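Local coordinates for periplasmic branched-chain amino acid-binding protein (Burkholderia mallei, PDB 3I09) that probably serves as the periplasmic receptor of an ABC transporter, capturing branched-chain amino acids or related small carboxylates in the cleft between its two lobes, at residues K62-M67 against N88-E93; D73-G78 against K96-I101; Q197-A202 against K222-A227. One frame throughout, in Å; residues are numbered along the deposited sequence. Where two conformers were deposited one is given.

Contact 1 (K62-M67 against N88-E93); sequences KAREWM and NQVAAE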
# COMPACT_ATOMS: atom_id res chain seq x y z
N LYS A 62 -12.72 -3.85 -16.47
CA LYS A 62 -11.49 -3.78 -17.28
C LYS A 62 -10.66 -5.05 -17.14
O LYS A 62 -10.17 -5.61 -18.14
CB LYS A 62 -10.63 -2.56 -16.90
CG LYS A 62 -11.17 -1.25 -17.41
CD LYS A 62 -10.48 -0.79 -18.71
CE LYS A 62 -10.68 -1.76 -19.87
NZ LYS A 62 -10.36 -1.15 -21.21
N ALA A 63 -10.48 -5.52 -15.90
CA ALA A 63 -9.73 -6.74 -15.67
C ALA A 63 -10.31 -7.92 -16.45
O ALA A 63 -9.55 -8.69 -17.08
CB ALA A 63 -9.66 -7.09 -14.19
N ARG A 64 -11.64 -8.07 -16.37
CA ARG A 64 -12.35 -9.17 -17.01
C ARG A 64 -12.14 -9.13 -18.53
O ARG A 64 -11.77 -10.15 -19.15
CB ARG A 64 -13.84 -9.09 -16.64
CG ARG A 64 -14.59 -10.42 -16.55
CD ARG A 64 -16.09 -10.16 -16.22
NE ARG A 64 -16.30 -9.64 -14.86
CZ ARG A 64 -16.87 -8.47 -14.57
NH1 ARG A 64 -17.32 -7.66 -15.52
NH2 ARG A 64 -17.01 -8.11 -13.31
N GLU A 65 -12.34 -7.95 -19.13
CA GLU A 65 -12.12 -7.75 -20.54
C GLU A 65 -10.69 -8.08 -20.97
O GLU A 65 -10.48 -8.77 -21.97
CB GLU A 65 -12.46 -6.32 -20.95
CG GLU A 65 -12.30 -5.97 -22.43
CD GLU A 65 -11.91 -4.51 -22.63
OE1 GLU A 65 -12.46 -3.64 -21.90
OE2 GLU A 65 -11.02 -4.23 -23.48
N TRP A 66 -9.69 -7.58 -20.25
CA TRP A 66 -8.31 -7.91 -20.60
C TRP A 66 -8.02 -9.42 -20.50
O TRP A 66 -7.30 -10.01 -21.31
CB TRP A 66 -7.33 -7.15 -19.69
CG TRP A 66 -7.20 -5.66 -19.92
CD1 TRP A 66 -7.61 -4.93 -21.00
CD2 TRP A 66 -6.58 -4.75 -19.02
NE1 TRP A 66 -7.28 -3.60 -20.82
CE2 TRP A 66 -6.64 -3.47 -19.61
CE3 TRP A 66 -5.97 -4.88 -17.77
CZ2 TRP A 66 -6.10 -2.33 -18.99
CZ3 TRP A 66 -5.45 -3.76 -17.15
CH2 TRP A 66 -5.50 -2.49 -17.78
N MSE A 67 -8.56 -10.05 -19.48
CA MSE A 67 -8.33 -11.49 -19.29
C MSE A 67 -9.01 -12.32 -20.38
O MSE A 67 -8.43 -13.27 -20.86
CB MSE A 67 -8.84 -11.90 -17.92
CG MSE A 67 -7.98 -11.37 -16.82
SE MSE A 67 -8.66 -11.78 -15.05
CE MSE A 67 -7.45 -10.65 -14.04
N ASN A 88 -9.64 -8.90 -7.44
CA ASN A 88 -9.24 -10.18 -6.82
C ASN A 88 -10.22 -11.30 -7.16
O ASN A 88 -9.79 -12.43 -7.44
CB ASN A 88 -9.19 -9.98 -5.32
CG ASN A 88 -8.51 -11.11 -4.58
OD1 ASN A 88 -7.38 -11.48 -4.89
ND2 ASN A 88 -9.20 -11.64 -3.56
N GLN A 89 -11.51 -11.00 -7.06
CA GLN A 89 -12.53 -11.98 -7.38
C GLN A 89 -12.46 -12.43 -8.85
O GLN A 89 -12.52 -13.62 -9.13
CB GLN A 89 -13.91 -11.44 -7.08
CG GLN A 89 -14.96 -12.47 -7.38
CD GLN A 89 -16.25 -12.22 -6.66
OE1 GLN A 89 -16.38 -12.56 -5.47
NE2 GLN A 89 -17.22 -11.67 -7.37
N VAL A 90 -12.29 -11.46 -9.76
CA VAL A 90 -12.16 -11.78 -11.18
C VAL A 90 -10.91 -12.61 -11.44
O VAL A 90 -10.98 -13.64 -12.11
CB VAL A 90 -12.10 -10.50 -12.03
CG1 VAL A 90 -11.88 -10.87 -13.48
CG2 VAL A 90 -13.41 -9.68 -11.84
N ALA A 91 -9.78 -12.22 -10.88
CA ALA A 91 -8.55 -13.01 -11.03
C ALA A 91 -8.68 -14.43 -10.50
O ALA A 91 -8.23 -15.37 -11.13
CB ALA A 91 -7.35 -12.30 -10.34
N ALA A 92 -9.33 -14.60 -9.36
CA ALA A 92 -9.47 -15.95 -8.78
C ALA A 92 -10.35 -16.82 -9.66
O ALA A 92 -10.04 -17.99 -9.93
CB ALA A 92 -10.03 -15.87 -7.36
N GLU A 93 -11.45 -16.25 -10.13
CA GLU A 93 -12.39 -16.98 -11.00
C GLU A 93 -11.73 -17.42 -12.32
O GLU A 93 -11.96 -18.51 -12.81
CB GLU A 93 -13.57 -16.08 -11.36
CG GLU A 93 -14.58 -15.90 -10.25
CD GLU A 93 -15.55 -14.71 -10.46
OE1 GLU A 93 -15.52 -14.04 -11.54
OE2 GLU A 93 -16.33 -14.44 -9.51
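With CG1 set trans to its own backbone N (chi1 177°), Val90 aims that methyl at the neighbouring helix, while Met67, a selenomethionine whose CG stands opposite the carbonyl carbon (chi1 -71°) and whose chain then runs on extended, lays its selenium against it. The pair joins two nearly parallel helices, 56-69 and 81-94, that lie along the same face of the mixed, mostly parallel sheet in the N-terminal lobe of this type I periplasmic binding protein. The axes of the two short segments come no closer than 9.6 Å and make an angle of 25°, a spacing bridged by apolar side chains. Val90 is central: its CG1 sits 3.7 Å from Met67 SE and 3.9 Å from Arg64 CA, with Ala63 CB a looser neighbour at 4.4 Å. On the solvent side is Arg64; in the conformer given it crosses the valine at about a right angle, its CB and CG beside CG1 and its guanidinium, past a bend at chi3, obliquely near CG2. Below, toward the sheet, Met67 also touches Leu72 and Leu75 of strand 72-77, and Ala63 meets Leu75 as well, so helix 56-69 rests on the strand that precedes helix 81-94. The far end of the selenomethionine completes the packing: Met67 CE lies 4.0 Å from Ala91 CA and 4.1 Å from Ala91 CB.

Contact 2 (D73-G78 against K96-I101); sequences DLLVGG and KVYINI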
# COMPACT_ATOMS: atom_id res chain seq x y z
N ASP A 73 -1.68 -11.66 -19.01
CA ASP A 73 -0.89 -12.63 -18.25
C ASP A 73 -0.68 -12.24 -16.77
O ASP A 73 -0.71 -13.11 -15.87
CB ASP A 73 0.43 -12.79 -18.95
CG ASP A 73 0.29 -13.48 -20.26
OD1 ASP A 73 -0.16 -14.67 -20.23
OD2 ASP A 73 0.54 -12.83 -21.30
N LEU A 74 -0.47 -10.95 -16.52
CA LEU A 74 -0.39 -10.41 -15.14
C LEU A 74 -1.31 -9.20 -15.01
O LEU A 74 -1.27 -8.29 -15.84
CB LEU A 74 1.04 -9.94 -14.82
CG LEU A 74 1.24 -9.13 -13.53
CD1 LEU A 74 0.94 -9.98 -12.27
CD2 LEU A 74 2.66 -8.50 -13.44
N LEU A 75 -2.09 -9.20 -13.93
CA LEU A 75 -2.82 -8.02 -13.46
C LEU A 75 -2.12 -7.44 -12.25
O LEU A 75 -1.93 -8.12 -11.21
CB LEU A 75 -4.27 -8.35 -13.15
CG LEU A 75 -5.14 -7.20 -12.65
CD1 LEU A 75 -5.25 -6.11 -13.74
CD2 LEU A 75 -6.55 -7.71 -12.17
N VAL A 76 -1.69 -6.19 -12.39
CA VAL A 76 -1.10 -5.43 -11.30
C VAL A 76 -2.17 -4.51 -10.77
O VAL A 76 -2.66 -3.65 -11.49
CB VAL A 76 0.12 -4.60 -11.70
CG1 VAL A 76 0.69 -3.84 -10.45
CG2 VAL A 76 1.20 -5.52 -12.34
N GLY A 77 -2.50 -4.70 -9.49
CA GLY A 77 -3.53 -3.92 -8.81
C GLY A 77 -2.91 -2.72 -8.14
O GLY A 77 -1.95 -2.83 -7.37
N GLY A 78 -3.47 -1.54 -8.40
CA GLY A 78 -3.00 -0.32 -7.77
C GLY A 78 -3.79 0.03 -6.52
O GLY A 78 -4.08 -0.83 -5.68
N LYS A 96 -5.97 -16.24 -12.95
CA LYS A 96 -4.94 -15.39 -13.52
C LYS A 96 -4.13 -14.77 -12.41
O LYS A 96 -4.67 -14.40 -11.38
CB LYS A 96 -5.53 -14.26 -14.34
CG LYS A 96 -6.36 -14.70 -15.52
CD LYS A 96 -5.54 -15.42 -16.57
CE LYS A 96 -6.45 -15.82 -17.73
NZ LYS A 96 -5.84 -16.83 -18.62
N VAL A 97 -2.82 -14.63 -12.64
CA VAL A 97 -1.94 -14.06 -11.64
C VAL A 97 -2.23 -12.57 -11.37
O VAL A 97 -2.28 -11.74 -12.29
CB VAL A 97 -0.44 -14.23 -12.03
CG1 VAL A 97 0.51 -13.58 -10.96
CG2 VAL A 97 -0.12 -15.74 -12.26
N TYR A 98 -2.43 -12.26 -10.10
CA TYR A 98 -2.84 -10.95 -9.65
C TYR A 98 -1.90 -10.50 -8.52
O TYR A 98 -1.87 -11.11 -7.43
CB TYR A 98 -4.29 -11.00 -9.17
CG TYR A 98 -4.82 -9.72 -8.52
CD1 TYR A 98 -4.65 -8.46 -9.12
CD2 TYR A 98 -5.54 -9.78 -7.34
CE1 TYR A 98 -5.18 -7.32 -8.53
CE2 TYR A 98 -6.06 -8.66 -6.74
CZ TYR A 98 -5.88 -7.43 -7.33
OH TYR A 98 -6.39 -6.33 -6.70
N ILE A 99 -1.16 -9.41 -8.77
CA ILE A 99 -0.30 -8.86 -7.76
C ILE A 99 -0.81 -7.48 -7.41
O ILE A 99 -0.89 -6.58 -8.26
CB ILE A 99 1.15 -8.80 -8.22
CG1 ILE A 99 1.61 -10.19 -8.61
CG2 ILE A 99 2.01 -8.24 -7.07
CD1 ILE A 99 3.05 -10.23 -9.14
N ASN A 100 -1.23 -7.32 -6.16
CA ASN A 100 -1.69 -6.02 -5.68
C ASN A 100 -0.63 -5.27 -4.88
O ASN A 100 -0.05 -5.82 -3.93
CB ASN A 100 -2.95 -6.13 -4.86
CG ASN A 100 -3.54 -4.74 -4.61
OD1 ASN A 100 -3.01 -3.99 -3.81
ND2 ASN A 100 -4.60 -4.38 -5.36
N ILE A 101 -0.35 -4.03 -5.31
CA ILE A 101 0.61 -3.18 -4.61
C ILE A 101 -0.08 -2.04 -3.83
O ILE A 101 0.17 -1.84 -2.63
CB ILE A 101 1.61 -2.53 -5.60
CG1 ILE A 101 2.66 -3.55 -6.09
CG2 ILE A 101 2.34 -1.36 -4.95
CD1 ILE A 101 2.14 -4.66 -6.81
O HOH W 1 -1.91 -15.33 -15.31
O HOH W 2 -6.47 -2.19 -6.33
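Leu75 and Tyr98 lie side by side and point the same way from adjacent parallel strands, with Leu75 CD2 3.7 Å from Tyr98 CD1. The contact is tightest from here to Gly77. Four backbone bonds knit the strands together, alternating in direction; the shortest runs from Gly77 N to Ile99 O at 2.8 Å, and Leu75 N to Val97 O is almost straight at 178°. Gly77 has no side chain, and the Tyr98 ring and the Asn100 amide take the space beside it: Tyr98 CE1 comes within 3.8 Å of Gly77 CA. Asn100, its CG anti to the backbone N (chi1 -169°), projects its amide from the face of the sheet, where ND2 donates to OH of the forward-reaching Tyr98 at 3.0 Å. That phenol oxygen is also hydrogen-bonded to Ala84 O, while Asn100 OD1 takes the N-H of Ala103, a residue of the acetoacetate pocket. On the other face Leu74 CD1 packs 3.7 Å from Ile99 CG1. The opposite end is looser: the strands splay, Asp73 and Lys96 are partly exposed, and a water links Asp73 O, 2.6 Å away, to Val97 N. These are the two strands of a beta-alpha-beta crossover through helix 81-94, which covers Tyr98 and Asn100; helix 56-69 packs on Leu75, helix 278-297 lies over Leu74 and Ile101, and strand 5-11 flanks segment 73-78 on its other edge.

Contact 3 (Q197-A202 against K222-A227); sequences QILGLA and KTMKLA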
# COMPACT_ATOMS: atom_id res chain seq x y z
N GLN A 197 -7.18 10.61 23.56
CA GLN A 197 -5.81 11.11 23.44
C GLN A 197 -5.33 11.11 21.98
O GLN A 197 -4.63 12.02 21.54
CB GLN A 197 -4.83 10.23 24.25
CG GLN A 197 -4.96 10.36 25.75
CD GLN A 197 -4.25 9.26 26.52
OE1 GLN A 197 -4.39 8.09 26.20
NE2 GLN A 197 -3.47 9.64 27.56
N ILE A 198 -5.73 10.08 21.24
CA ILE A 198 -5.26 9.84 19.88
C ILE A 198 -6.45 9.88 18.90
O ILE A 198 -7.47 9.21 19.13
CB ILE A 198 -4.59 8.45 19.78
CG1 ILE A 198 -3.49 8.28 20.85
CG2 ILE A 198 -4.07 8.18 18.34
CD1 ILE A 198 -2.34 9.34 20.79
N LEU A 199 -6.29 10.65 17.82
CA LEU A 199 -7.17 10.58 16.65
C LEU A 199 -6.51 9.72 15.59
O LEU A 199 -5.48 10.10 15.01
CB LEU A 199 -7.43 11.99 16.08
CG LEU A 199 -8.35 12.14 14.84
CD1 LEU A 199 -9.72 11.61 15.15
CD2 LEU A 199 -8.46 13.58 14.40
N GLY A 200 -7.07 8.55 15.36
CA GLY A 200 -6.51 7.57 14.42
C GLY A 200 -7.13 7.88 13.07
O GLY A 200 -8.35 7.87 12.90
N LEU A 201 -6.27 8.20 12.12
CA LEU A 201 -6.68 8.50 10.75
C LEU A 201 -6.70 7.24 9.91
O LEU A 201 -5.66 6.83 9.37
CB LEU A 201 -5.71 9.50 10.15
CG LEU A 201 -5.66 10.82 10.90
CD1 LEU A 201 -4.55 11.73 10.33
CD2 LEU A 201 -7.02 11.52 10.87
N ALA A 202 -7.85 6.57 9.88
CA ALA A 202 -8.01 5.33 9.11
C ALA A 202 -8.46 5.71 7.71
O ALA A 202 -9.59 5.42 7.27
CB ALA A 202 -9.05 4.38 9.82
N LYS A 222 -4.33 20.74 19.26
CA LYS A 222 -4.05 21.29 20.59
C LYS A 222 -4.40 20.29 21.69
O LYS A 222 -3.79 20.31 22.76
CB LYS A 222 -4.88 22.55 20.83
CG LYS A 222 -4.49 23.73 19.95
CD LYS A 222 -5.60 24.77 20.01
CE LYS A 222 -5.27 26.04 19.26
NZ LYS A 222 -6.55 26.78 18.90
N THR A 223 -5.40 19.44 21.45
CA THR A 223 -5.90 18.56 22.49
C THR A 223 -5.80 17.06 22.18
O THR A 223 -5.96 16.24 23.09
CB THR A 223 -7.36 18.89 22.86
OG1 THR A 223 -8.23 18.60 21.75
CG2 THR A 223 -7.49 20.34 23.23
N MSE A 224 -5.50 16.71 20.93
CA MSE A 224 -5.36 15.30 20.52
C MSE A 224 -4.07 15.17 19.68
O MSE A 224 -3.69 16.10 18.97
CB MSE A 224 -6.57 14.83 19.66
CG MSE A 224 -8.00 15.07 20.19
SE MSE A 224 -9.23 14.51 18.85
CE MSE A 224 -9.47 12.62 19.37
N LYS A 225 -3.40 14.03 19.79
CA LYS A 225 -2.35 13.68 18.87
C LYS A 225 -2.93 12.91 17.66
O LYS A 225 -3.79 12.05 17.83
CB LYS A 225 -1.28 12.83 19.56
CG LYS A 225 -0.30 13.62 20.43
CD LYS A 225 1.03 12.86 20.60
CE LYS A 225 2.11 13.66 21.37
NZ LYS A 225 3.45 12.94 21.32
N LEU A 226 -2.47 13.22 16.45
CA LEU A 226 -2.91 12.49 15.26
C LEU A 226 -2.05 11.25 15.08
O LEU A 226 -0.86 11.32 15.27
CB LEU A 226 -2.81 13.36 14.01
CG LEU A 226 -3.48 14.73 14.06
CD1 LEU A 226 -3.25 15.50 12.73
CD2 LEU A 226 -4.94 14.62 14.38
N ALA A 227 -2.68 10.12 14.78
CA ALA A 227 -1.96 8.93 14.36
C ALA A 227 -2.31 8.75 12.88
O ALA A 227 -3.43 8.37 12.53
CB ALA A 227 -2.34 7.73 15.19
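Leu199 and Leu226 stand side by side on neighbouring parallel strands, the two ends of a beta-alpha-beta crossover that runs through helix 205-217 in the second lobe of the periplasmic binding protein. Backbone bonding comes first. Lys225 N donates to Gln197 O and Leu199 N to Lys225 O; Ala227 N then reaches Leu199 O at 2.8 Å and 177°, and Leu201 N closes the series on Ala227 O at 2.9 Å. Three CA-H...O contacts accompany them, of which Ile198 CA to Lys225 O is the shortest at 3.4 Å. Apolar packing is divided between the faces of the sheet. On the face of Leu199 and Leu226, CD2 of one leucine meets CD2 of the other at 3.7 Å. The selenomethionine Met224 adds to Leu199: its chain bends at chi3 (90°) and turns CE onto that leucine, 3.9 Å from CB. Helix 185-193 packs on Leu199, and Ile212 of helix 205-217 touches both Leu201 and Leu226. On the face of Ile198, Lys225 and Ala227, the isoleucine spans two residues of the edge strand, its CD1 lying 3.8 Å from Lys225 CB while the long lysine chain leads off toward the exposed side. Polar side chains stay at the margin, where Gln197 OE1 accepts from Lys141 N, next to strand 142-148 on the inner flank. The other branch of the isoleucine does the closer work: Ile198 CG2, anti to its nitrogen (CG1 at chi1 -53°), presses on Ala227 CB at 3.6 Å.

Overall arrangement
Contacts 1 and 2 belong to one lobe and share elements: Met67 CE of contact 1 meets Leu75 CD2 of contact 2 at 3.6 Å, and Ala91 packs on Tyr98, so the helix pair lies directly on the strand pair. Contact 3 stands in the other lobe, its centre about 35 Å from that of contact 2. Both are parallel strand pairs of crossovers, but contact 2 lies inside its sheet, interior except at its Asp73 end, holds a Tyr-Asn hydrogen bond, and its Gly78 end lies about 7 Å from the bound acetoacetate. Contacts 1 and 3 are mostly buried and chiefly apolar in their side-chain packing, with Arg64 exposed on the solvent side of contact 1, and Gln197 and Lys225 exposed at the sheet edge in contact 3.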